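Local coordinates for pili retraction protein PilT (Thermus thermophilus, PDB 5FL3) that probably hydrolyses ATP as a GSP E family motor and is thought to drive the retraction of pili, at residues A[197-202]-A[208-213]. Sequence-based numbering, arbitrary orientation.
Sequences TGLKYA and DVIMVG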
ATOM      1  N   THR A 197      -1.343 -17.228  -8.894  1.00 44.58           N
ATOM      2  CA  THR A 197      -1.019 -17.469 -10.304  1.00 41.07           C
ATOM      3  C   THR A 197       0.119 -16.575 -10.767  1.00 38.36           C
ATOM      4  O   THR A 197       1.065 -17.007 -11.433  1.00 31.61           O
ATOM      5  CB  THR A 197      -2.237 -17.219 -11.194  1.00 41.25           C
ATOM      6  OG1 THR A 197      -3.239 -18.188 -10.877  1.00 47.59           O
ATOM      7  CG2 THR A 197      -1.878 -17.384 -12.639  1.00 47.61           C
ATOM      8  N   GLY A 198       0.010 -15.309 -10.403  1.00 37.28           N
ATOM      9  CA  GLY A 198       1.020 -14.352 -10.776  1.00 36.53           C
ATOM     10  C   GLY A 198       2.345 -14.682 -10.122  1.00 33.11           C
ATOM     11  O   GLY A 198       3.376 -14.646 -10.788  1.00 31.88           O
ATOM     12  N   LEU A 199       2.314 -15.010  -8.828  1.00 32.77           N
ATOM     13  CA  LEU A 199       3.534 -15.284  -8.091  1.00 31.19           C
ATOM     14  C   LEU A 199       4.187 -16.523  -8.695  1.00 35.31           C
ATOM     15  O   LEU A 199       5.384 -16.523  -9.006  1.00 36.78           O
ATOM     16  CB  LEU A 199       3.254 -15.451  -6.588  1.00 27.66           C
ATOM     17  CG  LEU A 199       4.396 -15.804  -5.613  1.00 27.68           C
ATOM     18  CD1 LEU A 199       5.636 -14.984  -5.858  1.00 35.22           C
ATOM     19  CD2 LEU A 199       3.976 -15.618  -4.175  1.00 28.25           C
ATOM     20  N   LYS A 200       3.382 -17.555  -8.921  1.00 33.89           N
ATOM     21  CA  LYS A 200       3.891 -18.819  -9.418  1.00 36.48           C
ATOM     22  C   LYS A 200       4.592 -18.678 -10.779  1.00 40.68           C
ATOM     23  O   LYS A 200       5.715 -19.174 -10.964  1.00 38.74           O
ATOM     24  CB  LYS A 200       2.754 -19.843  -9.512  1.00 37.93           C
ATOM     25  CG  LYS A 200       3.032 -21.020 -10.451  1.00 39.94           C
ATOM     26  CD  LYS A 200       1.855 -21.958 -10.402  1.00 45.43           C
ATOM     27  CE  LYS A 200       1.826 -22.936 -11.538  1.00 39.44           C
ATOM     28  NZ  LYS A 200       0.488 -23.580 -11.499  1.00 36.35           N
ATOM     29  N   TYR A 201       3.947 -18.010 -11.731  1.00 35.94           N
ATOM     30  CA  TYR A 201       4.545 -17.937 -13.047  1.00 35.74           C
ATOM     31  C   TYR A 201       5.657 -16.914 -13.053  1.00 32.92           C
ATOM     32  O   TYR A 201       6.530 -16.977 -13.902  1.00 33.60           O
ATOM     33  CB  TYR A 201       3.496 -17.642 -14.125  1.00 36.16           C
ATOM     34  CG  TYR A 201       2.714 -18.881 -14.481  1.00 37.79           C
ATOM     35  CD1 TYR A 201       3.253 -19.848 -15.321  1.00 38.17           C
ATOM     36  CD2 TYR A 201       1.451 -19.108 -13.941  1.00 44.97           C
ATOM     37  CE1 TYR A 201       2.550 -21.002 -15.621  1.00 42.22           C
ATOM     38  CE2 TYR A 201       0.736 -20.258 -14.241  1.00 42.06           C
ATOM     39  CZ  TYR A 201       1.292 -21.201 -15.081  1.00 44.75           C
ATOM     40  OH  TYR A 201       0.582 -22.342 -15.378  1.00 53.33           O
ATOM     41  N   ALA A 202       5.656 -15.993 -12.094  1.00 36.32           N
ATOM     42  CA  ALA A 202       6.770 -15.044 -11.988  1.00 31.92           C
ATOM     43  C   ALA A 202       8.071 -15.803 -11.755  1.00 34.20           C
ATOM     44  O   ALA A 202       9.129 -15.374 -12.234  1.00 32.09           O
ATOM     45  CB  ALA A 202       6.542 -14.033 -10.878  1.00 31.35           C
ATOM     46  N   ASP A 208      14.220 -10.539 -10.933  1.00 36.10           N
ATOM     47  CA  ASP A 208      15.069 -10.207  -9.783  1.00 37.25           C
ATOM     48  C   ASP A 208      14.212  -9.754  -8.602  1.00 39.61           C
ATOM     49  O   ASP A 208      14.511 -10.064  -7.438  1.00 34.18           O
ATOM     50  CB  ASP A 208      16.071  -9.103 -10.122  1.00 36.56           C
ATOM     51  CG  ASP A 208      16.929  -9.445 -11.314  1.00 36.70           C
ATOM     52  OD1 ASP A 208      17.816 -10.318 -11.164  1.00 44.16           O
ATOM     53  OD2 ASP A 208      16.706  -8.847 -12.391  1.00 35.06           O
ATOM     54  N   VAL A 209      13.157  -8.997  -8.914  1.00 36.35           N
ATOM     55  CA  VAL A 209      12.297  -8.427  -7.891  1.00 33.62           C
ATOM     56  C   VAL A 209      10.878  -8.821  -8.182  1.00 36.27           C
ATOM     57  O   VAL A 209      10.398  -8.627  -9.309  1.00 37.07           O
ATOM     58  CB  VAL A 209      12.402  -6.885  -7.831  1.00 36.80           C
ATOM     59  CG1 VAL A 209      11.591  -6.345  -6.654  1.00 26.76           C
ATOM     60  CG2 VAL A 209      13.870  -6.457  -7.722  1.00 30.05           C
ATOM     61  N   ILE A 210      10.215  -9.399  -7.181  1.00 32.73           N
ATOM     62  CA  ILE A 210       8.800  -9.715  -7.298  1.00 32.50           C
ATOM     63  C   ILE A 210       7.979  -8.968  -6.242  1.00 30.89           C
ATOM     64  O   ILE A 210       8.236  -9.047  -5.047  1.00 30.00           O
ATOM     65  CB  ILE A 210       8.530 -11.233  -7.164  1.00 35.10           C
ATOM     66  CG1 ILE A 210       9.393 -12.034  -8.142  1.00 34.86           C
ATOM     67  CG2 ILE A 210       7.024 -11.537  -7.345  1.00 27.57           C
ATOM     68  CD1 ILE A 210       9.311 -13.543  -7.924  1.00 37.21           C
ATOM     69  N   MET A 211       6.981  -8.234  -6.702  1.00 34.82           N
ATOM     70  CA  MET A 211       6.074  -7.567  -5.789  1.00 34.19           C
ATOM     71  C   MET A 211       4.714  -8.239  -5.852  1.00 34.05           C
ATOM     72  O   MET A 211       4.100  -8.319  -6.910  1.00 34.08           O
ATOM     73  CB  MET A 211       5.964  -6.082  -6.124  1.00 32.37           C
ATOM     74  CG  MET A 211       5.310  -5.270  -5.028  1.00 37.82           C
ATOM     75  SD  MET A 211       3.545  -5.036  -5.272  1.00 36.59           S
ATOM     76  CE  MET A 211       3.582  -3.567  -6.295  1.00 36.24           C
ATOM     77  N   VAL A 212       4.278  -8.757  -4.713  1.00 33.52           N
ATOM     78  CA  VAL A 212       2.961  -9.347  -4.560  1.00 34.64           C
ATOM     79  C   VAL A 212       2.122  -8.401  -3.729  1.00 36.32           C
ATOM     80  O   VAL A 212       2.359  -8.295  -2.527  1.00 34.25           O
ATOM     81  CB  VAL A 212       3.019 -10.696  -3.836  1.00 34.73           C
ATOM     82  CG1 VAL A 212       1.752 -11.481  -4.095  1.00 30.31           C
ATOM     83  CG2 VAL A 212       4.247 -11.472  -4.249  1.00 31.34           C
ATOM     84  N   GLY A 213       1.154  -7.729  -4.358  1.00 37.63           N
ATOM     85  CA  GLY A 213       0.378  -6.667  -3.720  1.00 33.33           C
ATOM     86  C   GLY A 213      -0.135  -6.979  -2.323  1.00 39.53           C
ATOM     87  O   GLY A 213      -0.093  -6.133  -1.432  1.00 38.24           O
TER
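Leu199, on helix 195-202, straddles Ile210 and Val212 on strand 209-212, touching both with its branched end. Its CB leaves the helix obliquely to the strand, but with CG anti to the backbone N (chi1 178°) the two methyls are carried across the interface. CD1 does most of the work, lying 4.0 Å from CG2 of Ile210 and 4.1 Å from CG2 of Val212; CD2 brushes the same Val212 methyl at 4.2 Å. The leucine crosses each of its two partners at about a right angle, and the closest approaches are between methyls.

One helical turn further on, Ala202 points its CB at the strand and receives the other branch of Ile210, whose CD1 lies 4.1 Å away. An extended chi2 (172°) carries this CD1 out to the alanine, while CG2, anti to the backbone N, faces Leu199 CD1. Ile210 thus spans two helix positions, and Leu199 spans two strand positions.

The axes of segments 197-202 and 209-212 run nearly antiparallel (170°) and approach to 9.3 Å. This is the helix-to-strand half of a beta-alpha-beta crossover from strand 182-187 to strand 209-212, passing over strand 164-169, in a P-loop NTPase sheet; Ile166 of that middle strand touches Ala202. Ala223 and Ala224 of helix 218-230 also touch Leu199. On the opposite side of the sheet, Met211 meets helix 146-160, which begins at the ADP-binding Lys146. With no hydrogen bond across it, this buried contact depends on van der Waals and hydrophobic packing of aliphatic groups.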